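Local structure of coat protein (Sulfolobus turreted icosahedral virus, 2BBD) at residues S40-L51 with G101-L112; S78-T89 with Y211-I219. The protein builds the icosahedral shell of an archaeal virus as its major capsid protein, probably through a double jelly-roll fold like that of related bacterial and eukaryotic virus coats. All blocks are in the same frame, centred on the assembly; numbering follows the deposited sequence.

Interaction 1 (S40-L51 with G101-L112)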
loop_
_atom_site.group_PDB
_atom_site.type_symbol
_atom_site.label_atom_id
_atom_site.label_comp_id
_atom_site.label_asym_id
_atom_site.label_seq_id
_atom_site.Cartn_x
_atom_site.Cartn_y
_atom_site.Cartn_z
ATOM N N SER A 40 -2.683 4.492 -23.202
ATOM C CA SER A 40 -3.664 5.533 -23.453
ATOM C C SER A 40 -5.066 5.074 -23.125
ATOM O O SER A 40 -5.317 3.884 -22.923
ATOM C CB SER A 40 -3.626 5.962 -24.919
ATOM O OG SER A 40 -4.177 4.948 -25.741
ATOM N N ILE A 41 -5.966 6.048 -23.058
ATOM C CA ILE A 41 -7.379 5.810 -22.805
ATOM C C ILE A 41 -8.076 6.457 -23.996
ATOM O O ILE A 41 -7.841 7.624 -24.297
ATOM C CB ILE A 41 -7.845 6.464 -21.477
ATOM C CG1 ILE A 41 -7.148 5.767 -20.296
ATOM C CG2 ILE A 41 -9.374 6.351 -21.341
ATOM C CD1 ILE A 41 -7.444 6.373 -18.934
ATOM N N SER A 42 -8.920 5.692 -24.678
ATOM C CA SER A 42 -9.611 6.190 -25.860
ATOM C C SER A 42 -11.116 6.265 -25.751
ATOM O O SER A 42 -11.739 5.492 -25.027
ATOM C CB SER A 42 -9.253 5.331 -27.078
ATOM O OG SER A 42 -7.935 5.589 -27.509
ATOM N N ASN A 43 -11.687 7.207 -26.497
ATOM C CA ASN A 43 -13.126 7.419 -26.538
ATOM C C ASN A 43 -13.569 7.365 -27.998
ATOM O O ASN A 43 -13.204 8.229 -28.796
ATOM C CB ASN A 43 -13.479 8.783 -25.940
ATOM C CG ASN A 43 -14.973 9.102 -26.019
ATOM O OD1 ASN A 43 -15.784 8.264 -26.418
ATOM N ND2 ASN A 43 -15.336 10.318 -25.626
ATOM N N SER A 44 -14.336 6.342 -28.353
ATOM C CA SER A 44 -14.814 6.218 -29.728
ATOM C C SER A 44 -16.277 6.636 -29.829
ATOM O O SER A 44 -16.894 6.508 -30.883
ATOM C CB SER A 44 -14.631 4.781 -30.227
ATOM O OG SER A 44 -15.382 3.872 -29.452
ATOM N N GLY A 45 -16.822 7.136 -28.721
ATOM C CA GLY A 45 -18.204 7.583 -28.696
ATOM C C GLY A 45 -18.405 8.892 -29.450
ATOM O O GLY A 45 -17.492 9.379 -30.115
ATOM N N THR A 46 -19.595 9.472 -29.331
ATOM C CA THR A 46 -19.928 10.713 -30.031
ATOM C C THR A 46 -19.797 11.936 -29.140
ATOM O O THR A 46 -19.770 13.068 -29.623
ATOM C CB THR A 46 -21.374 10.690 -30.554
ATOM O OG1 THR A 46 -22.274 10.745 -29.442
ATOM C CG2 THR A 46 -21.648 9.421 -31.336
ATOM N N ALA A 47 -19.737 11.713 -27.834
ATOM C CA ALA A 47 -19.604 12.822 -26.902
ATOM C C ALA A 47 -18.331 12.674 -26.079
ATOM O O ALA A 47 -17.849 11.557 -25.861
ATOM C CB ALA A 47 -20.819 12.880 -25.992
ATOM N N ALA A 48 -17.777 13.803 -25.646
ATOM C CA ALA A 48 -16.568 13.784 -24.828
ATOM C C ALA A 48 -16.943 13.145 -23.506
ATOM O O ALA A 48 -18.045 13.365 -22.991
ATOM C CB ALA A 48 -16.056 15.200 -24.594
ATOM N N VAL A 49 -16.032 12.347 -22.964
ATOM C CA VAL A 49 -16.272 11.676 -21.699
ATOM C C VAL A 49 -15.394 12.264 -20.608
ATOM O O VAL A 49 -14.201 12.498 -20.805
ATOM C CB VAL A 49 -15.978 10.155 -21.796
ATOM C CG1 VAL A 49 -16.106 9.504 -20.417
ATOM C CG2 VAL A 49 -16.942 9.504 -22.790
ATOM N N THR A 50 -16.000 12.530 -19.464
ATOM C CA THR A 50 -15.257 13.045 -18.336
ATOM C C THR A 50 -14.856 11.824 -17.530
ATOM O O THR A 50 -15.716 11.089 -17.055
ATOM C CB THR A 50 -16.127 13.944 -17.456
ATOM O OG1 THR A 50 -16.596 15.051 -18.236
ATOM C CG2 THR A 50 -15.326 14.461 -16.264
ATOM N N LEU A 51 -13.555 11.595 -17.386
ATOM C CA LEU A 51 -13.085 10.446 -16.621
ATOM C C LEU A 51 -13.540 10.587 -15.172
ATOM O O LEU A 51 -13.738 11.697 -14.678
ATOM C CB LEU A 51 -11.560 10.330 -16.740
ATOM C CG LEU A 51 -11.178 9.886 -18.155
ATOM C CD1 LEU A 51 -9.702 10.088 -18.440
ATOM C CD2 LEU A 51 -11.573 8.419 -18.318
ATOM N N GLY A 101 -11.267 13.226 -13.462
ATOM C CA GLY A 101 -12.038 14.311 -14.041
ATOM C C GLY A 101 -11.540 14.801 -15.387
ATOM O O GLY A 101 -12.106 15.726 -15.959
ATOM N N THR A 102 -10.474 14.198 -15.893
ATOM C CA THR A 102 -9.950 14.590 -17.191
ATOM C C THR A 102 -10.952 14.180 -18.271
ATOM O O THR A 102 -11.623 13.148 -18.157
ATOM C CB THR A 102 -8.597 13.911 -17.474
ATOM O OG1 THR A 102 -7.606 14.455 -16.594
ATOM C CG2 THR A 102 -8.164 14.124 -18.942
ATOM N N SER A 103 -11.045 14.988 -19.317
ATOM C CA SER A 103 -11.969 14.720 -20.404
ATOM C C SER A 103 -11.290 14.024 -21.581
ATOM O O SER A 103 -10.197 14.399 -21.987
ATOM C CB SER A 103 -12.597 16.035 -20.882
ATOM O OG SER A 103 -13.395 15.843 -22.042
ATOM N N VAL A 104 -11.944 12.999 -22.114
ATOM C CA VAL A 104 -11.430 12.291 -23.275
ATOM C C VAL A 104 -12.349 12.707 -24.423
ATOM O O VAL A 104 -13.533 12.365 -24.437
ATOM C CB VAL A 104 -11.506 10.753 -23.105
ATOM C CG1 VAL A 104 -10.811 10.074 -24.276
ATOM C CG2 VAL A 104 -10.872 10.334 -21.782
ATOM N N PRO A 105 -11.816 13.468 -25.387
ATOM C CA PRO A 105 -12.587 13.940 -26.542
ATOM C C PRO A 105 -13.177 12.806 -27.366
ATOM O O PRO A 105 -12.596 11.721 -27.446
ATOM C CB PRO A 105 -11.556 14.735 -27.341
ATOM C CG PRO A 105 -10.631 15.238 -26.279
ATOM C CD PRO A 105 -10.458 14.030 -25.402
ATOM N N ALA A 106 -14.335 13.061 -27.969
ATOM C CA ALA A 106 -14.975 12.072 -28.822
ATOM C C ALA A 106 -13.968 11.774 -29.926
ATOM O O ALA A 106 -13.356 12.691 -30.466
ATOM C CB ALA A 106 -16.250 12.641 -29.413
ATOM N N SER A 107 -13.785 10.496 -30.242
ATOM C CA SER A 107 -12.836 10.086 -31.270
ATOM C C SER A 107 -11.408 10.501 -30.915
ATOM O O SER A 107 -10.548 10.633 -31.787
ATOM C CB SER A 107 -13.228 10.685 -32.622
ATOM O OG SER A 107 -14.498 10.210 -33.025
ATOM N N GLY A 108 -11.155 10.697 -29.627
ATOM C CA GLY A 108 -9.831 11.087 -29.196
ATOM C C GLY A 108 -9.324 10.194 -28.083
ATOM O O GLY A 108 -9.908 9.154 -27.788
ATOM N N SER A 109 -8.230 10.598 -27.458
ATOM C CA SER A 109 -7.682 9.816 -26.367
ATOM C C SER A 109 -6.744 10.664 -25.526
ATOM O O SER A 109 -6.370 11.776 -25.923
ATOM C CB SER A 109 -6.929 8.604 -26.921
ATOM O OG SER A 109 -5.836 9.025 -27.712
ATOM N N VAL A 110 -6.394 10.144 -24.352
ATOM C CA VAL A 110 -5.480 10.834 -23.452
ATOM C C VAL A 110 -4.381 9.868 -23.006
ATOM O O VAL A 110 -4.545 8.638 -23.073
ATOM C CB VAL A 110 -6.219 11.436 -22.201
ATOM C CG1 VAL A 110 -7.161 12.564 -22.645
ATOM C CG2 VAL A 110 -6.990 10.362 -21.456
ATOM N N ASN A 111 -3.254 10.423 -22.566
ATOM C CA ASN A 111 -2.127 9.601 -22.135
ATOM C C ASN A 111 -2.364 8.986 -20.761
ATOM O O ASN A 111 -2.899 9.631 -19.866
ATOM C CB ASN A 111 -0.836 10.431 -22.095
ATOM C CG ASN A 111 -0.572 11.162 -23.393
ATOM O OD1 ASN A 111 -0.661 10.577 -24.472
ATOM N ND2 ASN A 111 -0.229 12.450 -23.297
ATOM N N LEU A 112 -1.951 7.733 -20.607
ATOM C CA LEU A 112 -2.086 7.022 -19.345
ATOM C C LEU A 112 -0.692 6.671 -18.808
ATOM O O LEU A 112 0.139 6.103 -19.531
ATOM C CB LEU A 112 -2.906 5.745 -19.555
ATOM C CG LEU A 112 -3.018 4.722 -18.420
ATOM C CD1 LEU A 112 -3.826 5.282 -17.236
ATOM C CD2 LEU A 112 -3.689 3.488 -18.979
#

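Interaction 2 (S78-T89 with Y211-I219)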
loop_
_atom_site.group_PDB
_atom_site.type_symbol
_atom_site.label_atom_id
_atom_site.label_comp_id
_atom_site.label_asym_id
_atom_site.label_seq_id
_atom_site.Cartn_x
_atom_site.Cartn_y
_atom_site.Cartn_z
ATOM N N SER A 78 -4.946 -3.110 -2.552
ATOM C CA SER A 78 -5.720 -2.724 -3.722
ATOM C C SER A 78 -4.876 -1.733 -4.521
ATOM O O SER A 78 -3.921 -1.170 -3.998
ATOM C CB SER A 78 -7.025 -2.057 -3.283
ATOM O OG SER A 78 -6.771 -0.902 -2.499
ATOM N N GLY A 79 -5.211 -1.527 -5.788
ATOM C CA GLY A 79 -4.462 -0.561 -6.574
ATOM C C GLY A 79 -4.713 0.830 -5.988
ATOM O O GLY A 79 -3.830 1.696 -5.998
ATOM N N THR A 80 -5.921 1.025 -5.467
ATOM C CA THR A 80 -6.327 2.290 -4.849
ATOM C C THR A 80 -5.496 2.642 -3.611
ATOM O O THR A 80 -4.905 3.718 -3.539
ATOM C CB THR A 80 -7.816 2.251 -4.433
ATOM O OG1 THR A 80 -8.642 2.252 -5.599
ATOM C CG2 THR A 80 -8.155 3.460 -3.571
ATOM N N GLY A 81 -5.454 1.725 -2.648
ATOM C CA GLY A 81 -4.705 1.963 -1.425
ATOM C C GLY A 81 -3.219 2.203 -1.617
ATOM O O GLY A 81 -2.649 3.138 -1.032
ATOM N N LEU A 82 -2.575 1.359 -2.421
ATOM C CA LEU A 82 -1.147 1.514 -2.663
ATOM C C LEU A 82 -0.892 2.825 -3.407
ATOM O O LEU A 82 0.140 3.478 -3.191
ATOM C CB LEU A 82 -0.606 0.329 -3.476
ATOM C CG LEU A 82 0.915 0.281 -3.697
ATOM C CD1 LEU A 82 1.638 0.301 -2.342
ATOM C CD2 LEU A 82 1.284 -0.987 -4.485
ATOM N N GLY A 83 -1.840 3.191 -4.276
ATOM C CA GLY A 83 -1.737 4.420 -5.052
ATOM C C GLY A 83 -1.817 5.645 -4.150
ATOM O O GLY A 83 -1.074 6.613 -4.315
ATOM N N ILE A 84 -2.726 5.606 -3.185
ATOM C CA ILE A 84 -2.851 6.721 -2.260
ATOM C C ILE A 84 -1.574 6.781 -1.409
ATOM O O ILE A 84 -1.084 7.864 -1.090
ATOM C CB ILE A 84 -4.127 6.569 -1.388
ATOM C CG1 ILE A 84 -5.364 6.740 -2.276
ATOM C CG2 ILE A 84 -4.148 7.616 -0.271
ATOM C CD1 ILE A 84 -6.668 6.314 -1.631
ATOM N N LEU A 85 -1.015 5.621 -1.070
ATOM C CA LEU A 85 0.217 5.603 -0.293
ATOM C C LEU A 85 1.324 6.251 -1.131
ATOM O O LEU A 85 2.159 6.991 -0.611
ATOM C CB LEU A 85 0.615 4.167 0.081
ATOM C CG LEU A 85 1.854 4.040 0.983
ATOM C CD1 LEU A 85 1.570 4.689 2.334
ATOM C CD2 LEU A 85 2.223 2.571 1.173
HETATM N N MSE A 86 1.326 5.985 -2.436
HETATM C CA MSE A 86 2.336 6.574 -3.312
HETATM C C MSE A 86 2.189 8.099 -3.334
HETATM O O MSE A 86 3.168 8.839 -3.297
HETATM C CB MSE A 86 2.195 6.031 -4.740
HETATM C CG MSE A 86 2.470 4.548 -4.883
HETATM SE SE MSE A 86 4.246 4.075 -4.245
HETATM C CE MSE A 86 3.718 3.107 -2.649
ATOM N N TYR A 87 0.949 8.557 -3.412
ATOM C CA TYR A 87 0.658 9.983 -3.439
ATOM C C TYR A 87 1.325 10.676 -2.251
ATOM O O TYR A 87 2.026 11.667 -2.413
ATOM C CB TYR A 87 -0.860 10.194 -3.386
ATOM C CG TYR A 87 -1.296 11.620 -3.143
ATOM C CD1 TYR A 87 -1.480 12.512 -4.201
ATOM C CD2 TYR A 87 -1.553 12.071 -1.846
ATOM C CE1 TYR A 87 -1.921 13.822 -3.969
ATOM C CE2 TYR A 87 -1.982 13.372 -1.603
ATOM C CZ TYR A 87 -2.169 14.238 -2.659
ATOM O OH TYR A 87 -2.618 15.503 -2.396
ATOM N N TYR A 88 1.100 10.147 -1.056
ATOM C CA TYR A 88 1.671 10.736 0.149
ATOM C C TYR A 88 3.197 10.645 0.246
ATOM O O TYR A 88 3.866 11.632 0.566
ATOM C CB TYR A 88 1.042 10.089 1.389
ATOM C CG TYR A 88 -0.338 10.620 1.716
ATOM C CD1 TYR A 88 -0.500 11.895 2.244
ATOM C CD2 TYR A 88 -1.479 9.850 1.494
ATOM C CE1 TYR A 88 -1.765 12.401 2.548
ATOM C CE2 TYR A 88 -2.756 10.343 1.794
ATOM C CZ TYR A 88 -2.890 11.626 2.323
ATOM O OH TYR A 88 -4.133 12.136 2.637
ATOM N N THR A 89 3.737 9.462 -0.042
ATOM C CA THR A 89 5.170 9.241 0.055
ATOM C C THR A 89 5.994 9.908 -1.046
ATOM O O THR A 89 7.220 9.912 -0.980
ATOM C CB THR A 89 5.483 7.725 0.102
ATOM O OG1 THR A 89 4.995 7.090 -1.084
ATOM C CG2 THR A 89 4.811 7.094 1.309
ATOM N N TYR A 211 4.188 -2.492 13.320
ATOM C CA TYR A 211 3.466 -1.465 12.560
ATOM C C TYR A 211 4.234 -0.161 12.419
ATOM O O TYR A 211 4.622 0.464 13.407
ATOM C CB TYR A 211 2.114 -1.184 13.222
ATOM C CG TYR A 211 1.148 -2.341 13.132
ATOM C CD1 TYR A 211 0.112 -2.343 12.198
ATOM C CD2 TYR A 211 1.287 -3.457 13.962
ATOM C CE1 TYR A 211 -0.761 -3.423 12.092
ATOM C CE2 TYR A 211 0.418 -4.541 13.863
ATOM C CZ TYR A 211 -0.597 -4.517 12.925
ATOM O OH TYR A 211 -1.437 -5.601 12.809
ATOM N N LYS A 212 4.456 0.250 11.179
ATOM C CA LYS A 212 5.172 1.487 10.930
ATOM C C LYS A 212 4.158 2.605 10.691
ATOM O O LYS A 212 4.179 3.628 11.369
ATOM C CB LYS A 212 6.104 1.328 9.725
ATOM C CG LYS A 212 6.875 2.585 9.385
ATOM C CD LYS A 212 7.834 2.352 8.221
ATOM C CE LYS A 212 8.522 3.643 7.815
ATOM N NZ LYS A 212 9.305 3.494 6.551
ATOM N N ARG A 213 3.266 2.416 9.727
ATOM C CA ARG A 213 2.261 3.434 9.465
ATOM C C ARG A 213 0.978 2.833 8.921
ATOM O O ARG A 213 0.978 1.753 8.319
ATOM C CB ARG A 213 2.799 4.494 8.502
ATOM C CG ARG A 213 3.101 3.994 7.113
ATOM C CD ARG A 213 3.792 5.073 6.317
ATOM N NE ARG A 213 4.971 5.554 7.029
ATOM C CZ ARG A 213 6.042 6.073 6.438
ATOM N NH1 ARG A 213 6.088 6.181 5.115
ATOM N NH2 ARG A 213 7.075 6.475 7.170
ATOM N N GLN A 214 -0.123 3.536 9.159
ATOM C CA GLN A 214 -1.424 3.078 8.717
ATOM C C GLN A 214 -2.112 4.108 7.846
ATOM O O GLN A 214 -2.277 5.267 8.247
ATOM C CB GLN A 214 -2.298 2.783 9.928
ATOM C CG GLN A 214 -3.669 2.229 9.595
ATOM C CD GLN A 214 -4.595 2.257 10.787
ATOM O OE1 GLN A 214 -5.668 1.645 10.778
ATOM N NE2 GLN A 214 -4.191 2.983 11.827
ATOM N N LEU A 215 -2.501 3.685 6.647
ATOM C CA LEU A 215 -3.217 4.556 5.730
ATOM C C LEU A 215 -4.683 4.200 5.865
ATOM O O LEU A 215 -5.066 3.042 5.719
ATOM C CB LEU A 215 -2.784 4.337 4.279
ATOM C CG LEU A 215 -3.785 4.912 3.256
ATOM C CD1 LEU A 215 -3.935 6.427 3.456
ATOM C CD2 LEU A 215 -3.320 4.596 1.832
ATOM N N VAL A 216 -5.501 5.197 6.164
ATOM C CA VAL A 216 -6.922 4.966 6.307
ATOM C C VAL A 216 -7.696 5.867 5.372
ATOM O O VAL A 216 -7.440 7.067 5.309
ATOM C CB VAL A 216 -7.417 5.267 7.740
ATOM C CG1 VAL A 216 -8.924 4.990 7.831
ATOM C CG2 VAL A 216 -6.632 4.438 8.756
ATOM N N TYR A 217 -8.629 5.281 4.632
ATOM C CA TYR A 217 -9.480 6.069 3.761
ATOM C C TYR A 217 -10.883 5.512 3.860
ATOM O O TYR A 217 -11.077 4.327 4.120
ATOM C CB TYR A 217 -8.987 6.103 2.310
ATOM C CG TYR A 217 -8.846 4.769 1.624
ATOM C CD1 TYR A 217 -7.720 3.977 1.829
ATOM C CD2 TYR A 217 -9.810 4.327 0.722
ATOM C CE1 TYR A 217 -7.548 2.777 1.142
ATOM C CE2 TYR A 217 -9.651 3.120 0.026
ATOM C CZ TYR A 217 -8.514 2.352 0.240
ATOM O OH TYR A 217 -8.332 1.170 -0.452
ATOM N N VAL A 218 -11.859 6.390 3.677
ATOM C CA VAL A 218 -13.257 6.024 3.810
ATOM C C VAL A 218 -14.074 6.284 2.545
ATOM O O VAL A 218 -13.910 7.302 1.884
ATOM C CB VAL A 218 -13.862 6.793 5.009
ATOM C CG1 VAL A 218 -15.268 6.356 5.254
ATOM C CG2 VAL A 218 -13.006 6.546 6.248
ATOM N N ILE A 219 -14.961 5.354 2.221
ATOM C CA ILE A 219 -15.785 5.483 1.030
ATOM C C ILE A 219 -17.254 5.731 1.356
ATOM O O ILE A 219 -17.883 4.975 2.105
ATOM C CB ILE A 219 -15.710 4.206 0.151
ATOM C CG1 ILE A 219 -14.264 3.917 -0.258
ATOM C CG2 ILE A 219 -16.594 4.376 -1.079
ATOM C CD1 ILE A 219 -13.596 5.009 -1.073
#

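Interaction 1 (S40-L51 with G101-L112)
Val104 O is gripped by two donors that come from opposite faces of its carbonyl plane: the side-chain Asn43 ND2 at 3.0 Å and the backbone Val49 N at 2.9 Å. The side-chain bond is nearly straight (169° at the hydrogen), and the carbonyl oxygen lies within 4° of the Asn43 amide plane. The second N-H of the same amide goes to Ala47 O, 2.8 Å from Asn43 ND2. On the other side of the group, Asn43 OD1 takes Gly45 N at 2.8 Å, closing an Asx turn. Three bonds therefore fix the rotation of this buried amide, which is placed there by a first torsion that sets CG opposite the backbone N (chi1 177°). The backbone of Asn43 joins the other segment too, giving its N-H to Gly108 O. Two connections at the periphery of the subunit are joined in this way. Strands 29-43 and 108-123, neighbours in the five-stranded antiparallel sheet, pair through Ile41 and Val110, while the short strands 49-50 and 103-104 make a separate two-stranded ribbon. A type II beta turn from Pro105 to Gly108 links the two levels, and Ala106 CB sits against the carbonyls of Gly45 and Thr46. Between the levels lies a small apolar core. Val104 reaches into it with both branches, CG1 3.4 Å from Asn43 CB and CG2 3.5 Å from Leu51 CD1. The Leu51 methyl also meets Val110 CG2, and Ile41 CB touches that same valine branch at 4.0 Å. The side chains of Ile41 and Leu112 cross at a slant, Ile41 CD1 4.1 Å from Leu112 CD1, beside Ile146. Ser42 and Ser109 lie on the face opposite Ile41 and Val110, and Ser42 OG is hydrogen-bonded to Asn147.

Interaction 2 (S78-T89 with Y211-I219)
Leu215 and Tyr217 rise from strand 210-219 to helix 79-89 by different first torsions: Leu215 holds CG roughly opposite its backbone N (chi1 163°), whereas Tyr217 places CG between its backbone N and carbonyl carbon (chi1 58°). This is helix-on-sheet packing in the middle of the subunit, with the helix lying over one face of the mixed eight-stranded sheet. The helix follows strand 72-78 of that sheet, and its axis passes 9.4 Å from the axis of the strand segment. Leu215 is the central side chain of the contact. Its CD2 lies 3.3 Å from Gly81 O and 3.8 Å from Ile84 CG2, and also reaches Leu85 CB; the other methyl, CD1, approaches the Tyr88 ring at CE2. Ile84 crosses Leu215 at about a right angle, and its two branches part: CG2 rests on the leucine, while CD1 stands over one face of the Tyr217 ring. That CH-pi contact is 4.3 Å from CD1 to the ring centroid and only 12° off the ring normal. Tyr217 extends to the start of the helix, where Thr80 CG2 lies 3.9 Å from its CE2 and Gly81 CA lies beside CE1. Its hydroxyl comes close to the N-cap, Ser78, whose OG accepts Gly81 N at 2.9 Å. Both hydroxyls are hydrogen-bonded to the carboxylate of Glu187, Tyr217 OH through OE1 and Ser78 OG through OE2, so one carboxylate ties the helix start to the strand. At the other end of the helix, Arg213 is bonded through NE to Asp274 in a salt bridge. Thr89 CG2 touches the edge of the Arg213 guanidinium, 4.1 Å from NH1, while Thr89 OG1 turns back to donate to Leu85 O at 2.9 Å.

Their segments alternate along the chain, 40-51, 78-89, 101-112 and 211-219, so helix 79-89 falls between the two halves of interaction 1. Their centres are 28 Å apart and their nearest atoms about 12 Å. The centre of interaction 1 is about 29 Å from the chain centre, at one end of the five-stranded sheet and on the two-stranded ribbon beside it; that of interaction 2 is about 5 Å from the same point, on the mixed eight-stranded sheet. Strand 108-123 connects them, starting in interaction 1 and running inward to where Trp116 NE1 is hydrogen-bonded to Gly79 O and Phe118 packs on Leu82. One contact thus shapes a peripheral tip, the other the buried middle.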